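Local coordinates for inactive dihydropteroate synthase 2 (Mycobacterium tuberculosis, PDB 2VP8), which probably lacks dihydropteroate synthase activity and a role in folate metabolism, although it probably can still bind the inhibitor dapsone, at residues P36-R41 / G78-D83; L43-V48 / M285-E290; V246-S251 / A281-F286. All blocks are in the same frame, centred on the assembly; numbering follows the deposited sequence.

Overall arrangement
From the N terminus, the chain forms a short hairpin, and contact 1 (36-41 with 78-83) ties its end to the start of barrel strand 81-85, closing a loop that holds strand 43-49 and helix 65-76. Contact 2 starts inside that loop, at 43-48, and reaches across most of the chain to 285-290, so contacts 1 and 2 cross. Contact 1 closes before contact 3 (246-251 with 281-286) opens; contact 3 closes a loop around helix 267-280 within the span of contact 2, and both end on strand 285-288, sharing Met-285 and Phe-286. That strand lies between 43-49 and 247-248. A salt bridge from Asp-83 to Arg-287 joins contacts 1 and 2.

Contact 1: residues P36-R41 / G78-D83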
loop_
_atom_site.group_PDB
_atom_site.type_symbol
_atom_site.label_atom_id
_atom_site.label_comp_id
_atom_site.label_asym_id
_atom_site.label_seq_id
_atom_site.Cartn_x
_atom_site.Cartn_y
_atom_site.Cartn_z
ATOM N N PRO B 36 12.147 8.783 22.827
ATOM C CA PRO B 36 12.706 8.021 21.716
ATOM C C PRO B 36 11.601 7.401 20.874
ATOM O O PRO B 36 10.634 6.839 21.405
ATOM C CB PRO B 36 13.530 6.929 22.408
ATOM C CG PRO B 36 13.068 6.918 23.827
ATOM C CD PRO B 36 12.672 8.317 24.121
ATOM N N VAL B 37 11.761 7.515 19.564
ATOM C CA VAL B 37 10.741 7.155 18.616
ATOM C C VAL B 37 11.502 6.714 17.358
ATOM O O VAL B 37 12.587 7.239 17.075
ATOM C CB VAL B 37 9.820 8.387 18.381
ATOM C CG1 VAL B 37 10.034 9.024 17.000
ATOM C CG2 VAL B 37 8.365 8.036 18.606
ATOM N N ALA B 38 10.962 5.742 16.619
ATOM C CA ALA B 38 11.637 5.224 15.420
ATOM C C ALA B 38 12.072 6.360 14.511
ATOM O O ALA B 38 11.333 7.319 14.332
ATOM C CB ALA B 38 10.735 4.269 14.674
ATOM N N GLY B 39 13.276 6.262 13.951
ATOM C CA GLY B 39 13.812 7.312 13.067
ATOM C C GLY B 39 13.877 6.953 11.590
ATOM O O GLY B 39 14.113 7.817 10.749
ATOM N N ASP B 40 13.657 5.681 11.273
ATOM C CA ASP B 40 13.824 5.165 9.914
ATOM C C ASP B 40 12.495 4.731 9.275
ATOM O O ASP B 40 12.483 3.937 8.332
ATOM C CB ASP B 40 14.821 3.997 9.917
ATOM C CG ASP B 40 14.376 2.845 10.818
ATOM O OD1 ASP B 40 13.504 3.047 11.700
ATOM O OD2 ASP B 40 14.903 1.728 10.647
ATOM N N ARG B 41 11.387 5.249 9.806
ATOM C CA ARG B 41 10.042 4.967 9.297
ATOM C C ARG B 41 9.009 5.847 9.995
ATOM O O ARG B 41 9.311 6.496 11.005
ATOM C CB ARG B 41 9.663 3.493 9.495
ATOM C CG ARG B 41 9.652 3.034 10.940
ATOM C CD ARG B 41 8.830 1.769 11.138
ATOM N NE ARG B 41 9.060 1.155 12.450
ATOM C CZ ARG B 41 8.519 1.587 13.588
ATOM N NH1 ARG B 41 7.706 2.646 13.594
ATOM N NH2 ARG B 41 8.795 0.963 14.728
ATOM N N GLY B 78 7.484 -2.774 18.239
ATOM C CA GLY B 78 7.987 -1.469 17.819
ATOM C C GLY B 78 6.994 -0.326 17.813
ATOM O O GLY B 78 7.125 0.604 17.006
ATOM N N ALA B 79 6.003 -0.384 18.701
ATOM C CA ALA B 79 5.071 0.735 18.867
ATOM C C ALA B 79 5.833 1.956 19.369
ATOM O O ALA B 79 6.661 1.858 20.286
ATOM C CB ALA B 79 3.962 0.381 19.829
ATOM N N ASP B 80 5.563 3.102 18.759
ATOM C CA ASP B 80 6.255 4.323 19.131
ATOM C C ASP B 80 5.461 5.058 20.190
ATOM O O ASP B 80 6.027 5.762 21.026
ATOM C CB ASP B 80 6.462 5.187 17.904
ATOM C CG ASP B 80 7.356 4.526 16.893
ATOM O OD1 ASP B 80 8.574 4.396 17.178
ATOM O OD2 ASP B 80 6.839 4.120 15.829
ATOM N N VAL B 81 4.143 4.876 20.137
ATOM C CA VAL B 81 3.232 5.422 21.118
ATOM C C VAL B 81 2.323 4.298 21.595
ATOM O O VAL B 81 1.892 3.474 20.801
ATOM C CB VAL B 81 2.383 6.560 20.517
ATOM C CG1 VAL B 81 1.403 7.107 21.540
ATOM C CG2 VAL B 81 3.275 7.686 19.997
ATOM N N ILE B 82 2.069 4.252 22.899
ATOM C CA ILE B 82 1.021 3.414 23.444
ATOM C C ILE B 82 -0.128 4.345 23.782
ATOM O O ILE B 82 0.005 5.249 24.606
ATOM C CB ILE B 82 1.473 2.632 24.713
ATOM C CG1 ILE B 82 2.763 1.842 24.451
ATOM C CG2 ILE B 82 0.364 1.698 25.212
ATOM C CD1 ILE B 82 2.632 0.765 23.401
ATOM N N ASP B 83 -1.256 4.124 23.126
ATOM C CA ASP B 83 -2.430 4.958 23.298
ATOM C C ASP B 83 -3.402 4.255 24.241
ATOM O O ASP B 83 -4.079 3.306 23.848
ATOM C CB ASP B 83 -3.064 5.236 21.931
ATOM C CG ASP B 83 -4.223 6.183 22.006
ATOM O OD1 ASP B 83 -4.045 7.342 22.444
ATOM O OD2 ASP B 83 -5.326 5.766 21.605
HETATM O O HOH W 1 8.149 6.034 22.640
#
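Where the N-terminal beta-hairpin meets the TIM barrel, the carboxylate of Asp-80 lies between the backbone of Ala-38 and the guanidinium of Arg-41. Each carboxylate oxygen takes a different donor of segment 36-41. Asp-80 OD1 accepts the backbone N of Ala-38 at 2.8 Å in a nearly straight bond (169° at the hydrogen), with the donor approaching from above the carboxylate plane. Asp-80 OD2 offers its syn lone pair to Arg-41 NH1, also at 2.8 Å, in a salt bridge that lies almost in the guanidinium plane, although the two planar groups are turned 52° apart. The same OD2 accepts the backbone N of Ile-44, near the start of strand 43-49, so the carboxylate also reaches a neighbouring barrel strand.

Gly-78 ends helix 65-76 in a Schellman motif, and from there the chain turns into strand 81-85, at the N-terminal end of the barrel strands. Gly-78 O receives Arg-41 NH2 at 2.8 Å on an in-plane lone pair, though the bond is bent at the hydrogen (138°). The arginine chain, extended from CG to NE, carries the head group back to this turn, where its two terminal nitrogens bind separate acceptors and should restrict its rotation. Ala-38 CB lies over one face of the guanidinium, offset toward the rim. On the hairpin side, Val-37 CG2 packs against Asp-80 CB at 3.5 Å, the two side chains crossing at about a right angle. A water donates to both Pro-36 O and Asp-80 O, at 2.9 and 2.7 Å respectively.

Contact 2: residues L43-V48 / M285-E290; sequences LIMAIV and MFRVHE
Leu-43 and Met-285 begin a parallel pairing that runs through Ile-44 with Phe-286 and Met-45 with Arg-287 to Ala-46 with Val-288. Four backbone bonds hold it: Phe-286 N to Leu-43 O, Met-45 N to Phe-286 O, Val-288 N to Met-45 O and Ile-47 N to Val-288 O. The last two are the straightest, and in both the donor lies nearly along the C=O axis.

Packing is dense on both faces of this pairing. Toward the barrel interior, the methyl ends of Met-45 and Met-285 meet, both chains being bent at chi3. Met-45 SD lies at the edge of the Arg-287 guanidinium, in its plane, and touches Arg-287 CG at 3.5 Å. The extended arginine chain carries its head group onward to salt bridges from NH2 with Asp-123 and Asp-83, which should hold the charge firmly within the barrel. On the opposite face, under helix 291-306, Ile-44 CG2, set anti to the backbone N and thereby directed at Val-288, meets Val-288 CG2 at 3.6 Å.

The C-terminal end is more open to solvent, though Ile-47 still packs closely. This partly exposed residue places CD1 3.9 Å above the plane of the Arg-287 guanidinium, over its centre. The same methyl forms a CH-pi contact with the exposed His-289 ring, 3.9 Å from its centroid and 18° off the normal. His-289 ND1 has a weak hydrogen bond to Ser-251 OG.

The side chain of Arg-287 lies about 4 Å from that of His-220, a position probably characteristic of family members without synthase activity. Pairing of the first and last strands of the barrel, flanked by strands 81-85 and 247-248, is characteristic of the (beta/alpha)8 fold.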
loop_
_atom_site.group_PDB
_atom_site.type_symbol
_atom_site.label_atom_id
_atom_site.label_comp_id
_atom_site.label_asym_id
_atom_site.label_seq_id
_atom_site.Cartn_x
_atom_site.Cartn_y
_atom_site.Cartn_z
ATOM N N LEU B 43 5.710 6.421 12.331
ATOM C CA LEU B 43 5.539 5.904 13.674
ATOM C C LEU B 43 4.235 5.183 13.858
ATOM O O LEU B 43 3.280 5.420 13.120
ATOM C CB LEU B 43 5.621 7.033 14.697
ATOM C CG LEU B 43 6.767 8.021 14.519
ATOM C CD1 LEU B 43 6.608 9.153 15.527
ATOM C CD2 LEU B 43 8.102 7.294 14.638
ATOM N N ILE B 44 4.207 4.314 14.866
ATOM C CA ILE B 44 3.040 3.504 15.202
ATOM C C ILE B 44 2.508 3.855 16.591
ATOM O O ILE B 44 3.249 3.813 17.581
ATOM C CB ILE B 44 3.389 2.010 15.198
ATOM C CG1 ILE B 44 4.002 1.595 13.852
ATOM C CG2 ILE B 44 2.145 1.169 15.542
ATOM C CD1 ILE B 44 4.755 0.278 13.905
ATOM N N MET B 45 1.225 4.202 16.651
ATOM C CA MET B 45 0.502 4.386 17.905
ATOM C C MET B 45 -0.344 3.133 18.158
ATOM O O MET B 45 -1.242 2.811 17.387
ATOM C CB MET B 45 -0.367 5.637 17.831
ATOM C CG MET B 45 -1.247 5.868 19.030
ATOM S SD MET B 45 -2.419 7.228 18.788
ATOM C CE MET B 45 -1.483 8.582 19.492
ATOM N N ALA B 46 -0.026 2.416 19.231
ATOM C CA ALA B 46 -0.691 1.166 19.560
ATOM C C ALA B 46 -1.855 1.408 20.515
ATOM O O ALA B 46 -1.666 1.944 21.605
ATOM C CB ALA B 46 0.297 0.227 20.177
ATOM N N ILE B 47 -3.056 1.020 20.095
ATOM C CA ILE B 47 -4.249 1.148 20.922
ATOM C C ILE B 47 -4.276 0.064 22.001
ATOM O O ILE B 47 -4.311 -1.126 21.697
ATOM C CB ILE B 47 -5.541 1.046 20.068
ATOM C CG1 ILE B 47 -5.579 2.144 19.005
ATOM C CG2 ILE B 47 -6.789 1.094 20.954
ATOM C CD1 ILE B 47 -6.675 1.982 17.978
ATOM N N VAL B 48 -4.266 0.480 23.261
ATOM C CA VAL B 48 -4.395 -0.454 24.370
ATOM C C VAL B 48 -5.554 -0.047 25.276
ATOM O O VAL B 48 -5.573 1.054 25.819
ATOM C CB VAL B 48 -3.079 -0.575 25.181
ATOM C CG1 VAL B 48 -3.289 -1.409 26.435
ATOM C CG2 VAL B 48 -1.998 -1.202 24.330
ATOM N N MET B 285 2.383 9.298 11.646
ATOM C CA MET B 285 1.972 8.325 12.655
ATOM C C MET B 285 0.718 7.559 12.252
ATOM O O MET B 285 -0.124 8.076 11.517
ATOM C CB MET B 285 1.756 9.022 13.999
ATOM C CG MET B 285 1.723 8.094 15.184
ATOM S SD MET B 285 2.083 8.946 16.733
ATOM C CE MET B 285 0.459 9.550 17.097
ATOM N N PHE B 286 0.604 6.328 12.753
ATOM C CA PHE B 286 -0.523 5.468 12.450
ATOM C C PHE B 286 -1.066 4.815 13.712
ATOM O O PHE B 286 -0.340 4.126 14.439
ATOM C CB PHE B 286 -0.117 4.402 11.429
ATOM C CG PHE B 286 0.107 4.944 10.052
ATOM C CD1 PHE B 286 1.363 5.378 9.662
ATOM C CD2 PHE B 286 -0.940 5.025 9.148
ATOM C CE1 PHE B 286 1.579 5.904 8.398
ATOM C CE2 PHE B 286 -0.736 5.538 7.871
ATOM C CZ PHE B 286 0.533 5.982 7.498
ATOM N N ARG B 287 -2.350 5.041 13.964
ATOM C CA ARG B 287 -3.033 4.456 15.110
ATOM C C ARG B 287 -3.612 3.098 14.735
ATOM O O ARG B 287 -4.485 3.005 13.870
ATOM C CB ARG B 287 -4.140 5.393 15.591
ATOM C CG ARG B 287 -4.626 5.109 16.990
ATOM C CD ARG B 287 -5.617 6.166 17.393
ATOM N NE ARG B 287 -6.082 5.986 18.762
ATOM C CZ ARG B 287 -7.336 5.706 19.091
ATOM N NH1 ARG B 287 -8.261 5.590 18.148
ATOM N NH2 ARG B 287 -7.668 5.561 20.364
ATOM N N VAL B 288 -3.129 2.054 15.397
ATOM C CA VAL B 288 -3.476 0.684 15.048
ATOM C C VAL B 288 -3.717 -0.180 16.278
ATOM O O VAL B 288 -3.307 0.169 17.388
ATOM C CB VAL B 288 -2.374 0.008 14.165
ATOM C CG1 VAL B 288 -2.068 0.837 12.946
ATOM C CG2 VAL B 288 -1.111 -0.215 14.947
ATOM N N HIS B 289 -4.393 -1.309 16.068
ATOM C CA HIS B 289 -4.460 -2.371 17.065
ATOM C C HIS B 289 -3.303 -3.347 16.839
ATOM O O HIS B 289 -2.577 -3.682 17.776
ATOM C CB HIS B 289 -5.779 -3.122 16.961
ATOM C CG HIS B 289 -6.975 -2.299 17.308
ATOM N ND1 HIS B 289 -7.655 -1.549 16.375
ATOM C CD2 HIS B 289 -7.622 -2.120 18.483
ATOM C CE1 HIS B 289 -8.668 -0.937 16.961
ATOM N NE2 HIS B 289 -8.672 -1.269 18.239
ATOM N N GLU B 290 -3.145 -3.796 15.593
ATOM C CA GLU B 290 -2.089 -4.728 15.220
ATOM C C GLU B 290 -0.857 -3.946 14.825
ATOM O O GLU B 290 -0.809 -3.327 13.744
ATOM C CB GLU B 290 -2.524 -5.626 14.053
ATOM C CG GLU B 290 -2.171 -7.119 14.228
ATOM C CD GLU B 290 -0.666 -7.433 14.115
ATOM O OE1 GLU B 290 -0.068 -7.900 15.118
ATOM O OE2 GLU B 290 -0.087 -7.224 13.030
#

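Contact 3: residues V246-S251 / A281-F286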
loop_
_atom_site.group_PDB
_atom_site.type_symbol
_atom_site.label_atom_id
_atom_site.label_comp_id
_atom_site.label_asym_id
_atom_site.label_seq_id
_atom_site.Cartn_x
_atom_site.Cartn_y
_atom_site.Cartn_z
ATOM N N VAL B 246 1.131 14.272 10.572
ATOM C CA VAL B 246 -0.194 13.738 10.305
ATOM C C VAL B 246 -0.355 12.358 10.941
ATOM O O VAL B 246 0.497 11.467 10.777
ATOM C CB VAL B 246 -0.502 13.718 8.787
ATOM C CG1 VAL B 246 -1.744 12.890 8.476
ATOM C CG2 VAL B 246 -0.659 15.153 8.254
ATOM N N LEU B 247 -1.447 12.221 11.693
ATOM C CA LEU B 247 -1.843 10.966 12.296
ATOM C C LEU B 247 -2.964 10.352 11.476
ATOM O O LEU B 247 -3.948 11.017 11.152
ATOM C CB LEU B 247 -2.291 11.180 13.751
ATOM C CG LEU B 247 -2.877 9.975 14.513
ATOM C CD1 LEU B 247 -1.916 8.797 14.574
ATOM C CD2 LEU B 247 -3.307 10.352 15.912
ATOM N N MET B 248 -2.813 9.078 11.145
ATOM C CA MET B 248 -3.866 8.352 10.464
ATOM C C MET B 248 -4.495 7.315 11.381
ATOM O O MET B 248 -3.805 6.657 12.161
ATOM C CB MET B 248 -3.339 7.685 9.191
ATOM C CG MET B 248 -2.677 8.630 8.181
ATOM S SD MET B 248 -3.778 9.872 7.481
ATOM C CE MET B 248 -4.843 8.875 6.449
ATOM N N ALA B 249 -5.816 7.196 11.278
ATOM C CA ALA B 249 -6.593 6.174 11.971
ATOM C C ALA B 249 -7.314 5.305 10.933
ATOM O O ALA B 249 -8.539 5.391 10.770
ATOM C CB ALA B 249 -7.587 6.822 12.925
ATOM N N LEU B 250 -6.538 4.474 10.235
ATOM C CA LEU B 250 -7.035 3.673 9.104
ATOM C C LEU B 250 -7.722 2.368 9.500
ATOM O O LEU B 250 -8.363 1.728 8.663
ATOM C CB LEU B 250 -5.884 3.341 8.154
ATOM C CG LEU B 250 -5.515 4.198 6.947
ATOM C CD1 LEU B 250 -6.033 5.625 7.026
ATOM C CD2 LEU B 250 -4.010 4.199 6.849
ATOM N N SER B 251 -7.593 1.991 10.770
ATOM C CA SER B 251 -8.002 0.669 11.262
ATOM C C SER B 251 -9.493 0.315 11.065
ATOM O O SER B 251 -10.319 1.184 10.767
ATOM C CB SER B 251 -7.606 0.528 12.733
ATOM O OG SER B 251 -7.402 -0.827 13.071
ATOM N N ALA B 281 2.968 9.243 1.307
ATOM C CA ALA B 281 2.667 10.648 1.110
ATOM C C ALA B 281 3.185 11.516 2.268
ATOM O O ALA B 281 3.082 12.751 2.214
ATOM C CB ALA B 281 1.173 10.848 0.894
ATOM N N GLY B 282 3.725 10.878 3.306
ATOM C CA GLY B 282 4.420 11.597 4.372
ATOM C C GLY B 282 3.715 11.666 5.714
ATOM O O GLY B 282 4.095 12.456 6.584
ATOM N N ALA B 283 2.682 10.851 5.886
ATOM C CA ALA B 283 2.013 10.726 7.182
ATOM C C ALA B 283 3.044 10.338 8.248
ATOM O O ALA B 283 3.906 9.495 7.996
ATOM C CB ALA B 283 0.892 9.689 7.094
ATOM N N ARG B 284 2.978 10.942 9.428
ATOM C CA ARG B 284 4.004 10.669 10.432
ATOM C C ARG B 284 3.669 9.476 11.342
ATOM O O ARG B 284 4.566 8.727 11.755
ATOM C CB ARG B 284 4.310 11.927 11.251
ATOM C CG ARG B 284 5.320 11.730 12.380
ATOM C CD ARG B 284 6.780 11.971 11.971
ATOM N NE ARG B 284 7.691 11.879 13.124
ATOM C CZ ARG B 284 7.895 12.848 14.027
ATOM N NH1 ARG B 284 7.259 14.020 13.942
ATOM N NH2 ARG B 284 8.750 12.653 15.028
ATOM N N MET B 285 2.383 9.298 11.646
ATOM C CA MET B 285 1.972 8.325 12.655
ATOM C C MET B 285 0.718 7.559 12.252
ATOM O O MET B 285 -0.124 8.076 11.517
ATOM C CB MET B 285 1.756 9.022 13.999
ATOM C CG MET B 285 1.723 8.094 15.184
ATOM S SD MET B 285 2.083 8.946 16.733
ATOM C CE MET B 285 0.459 9.550 17.097
ATOM N N PHE B 286 0.604 6.328 12.753
ATOM C CA PHE B 286 -0.523 5.468 12.450
ATOM C C PHE B 286 -1.066 4.815 13.712
ATOM O O PHE B 286 -0.340 4.126 14.439
ATOM C CB PHE B 286 -0.117 4.402 11.429
ATOM C CG PHE B 286 0.107 4.944 10.052
ATOM C CD1 PHE B 286 1.363 5.378 9.662
ATOM C CD2 PHE B 286 -0.940 5.025 9.148
ATOM C CE1 PHE B 286 1.579 5.904 8.398
ATOM C CE2 PHE B 286 -0.736 5.538 7.871
ATOM C CZ PHE B 286 0.533 5.982 7.498
HETATM O O HOH W 2 3.104 13.933 8.600
#
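Val-246 O accepts backbone donors from two successive residues of segment 281-286. Arg-284 N reaches it at 2.9 Å, on a lone pair in the carbonyl plane but in a bond bent at the hydrogen (134°), while Met-285 N binds at 3.0 Å, straighter and tilted a little from that plane. The return bond runs from Met-248 N to Met-285 O at 2.9 Å. Val-246 N donates to a water, 2.8 Å from N to the water O, which in turn donates to Gly-282 O, so the start of the segment is linked to the Schellman turn ending helix 267-280.

Farther along, Met-248 O accepts Arg-287 N, continuing the parallel pairing, and the backbone of Leu-247 bonds with Ile-216 of strand 214-217, consistent with a closed barrel.

The side chains add apolar contacts on both faces. Leu-247 CD1 meets Met-285 CE at 3.5 Å on the interior face. On the outer face, Met-248 and Phe-286 lie side by side and point the same way, with Met-248 CB 3.6 Å from Phe-286 CD2. Met-248 CG, placed beside the backbone N (chi1 -56°), also reaches Ala-283 CB. Leu-250 CD2 comes in at the ring edge, 3.7 Å from Phe-286 CE2.

With two amides on Val-246 O and a water taking the N-H of Val-246, both polar backbone atoms of this residue have partners within the buried contact.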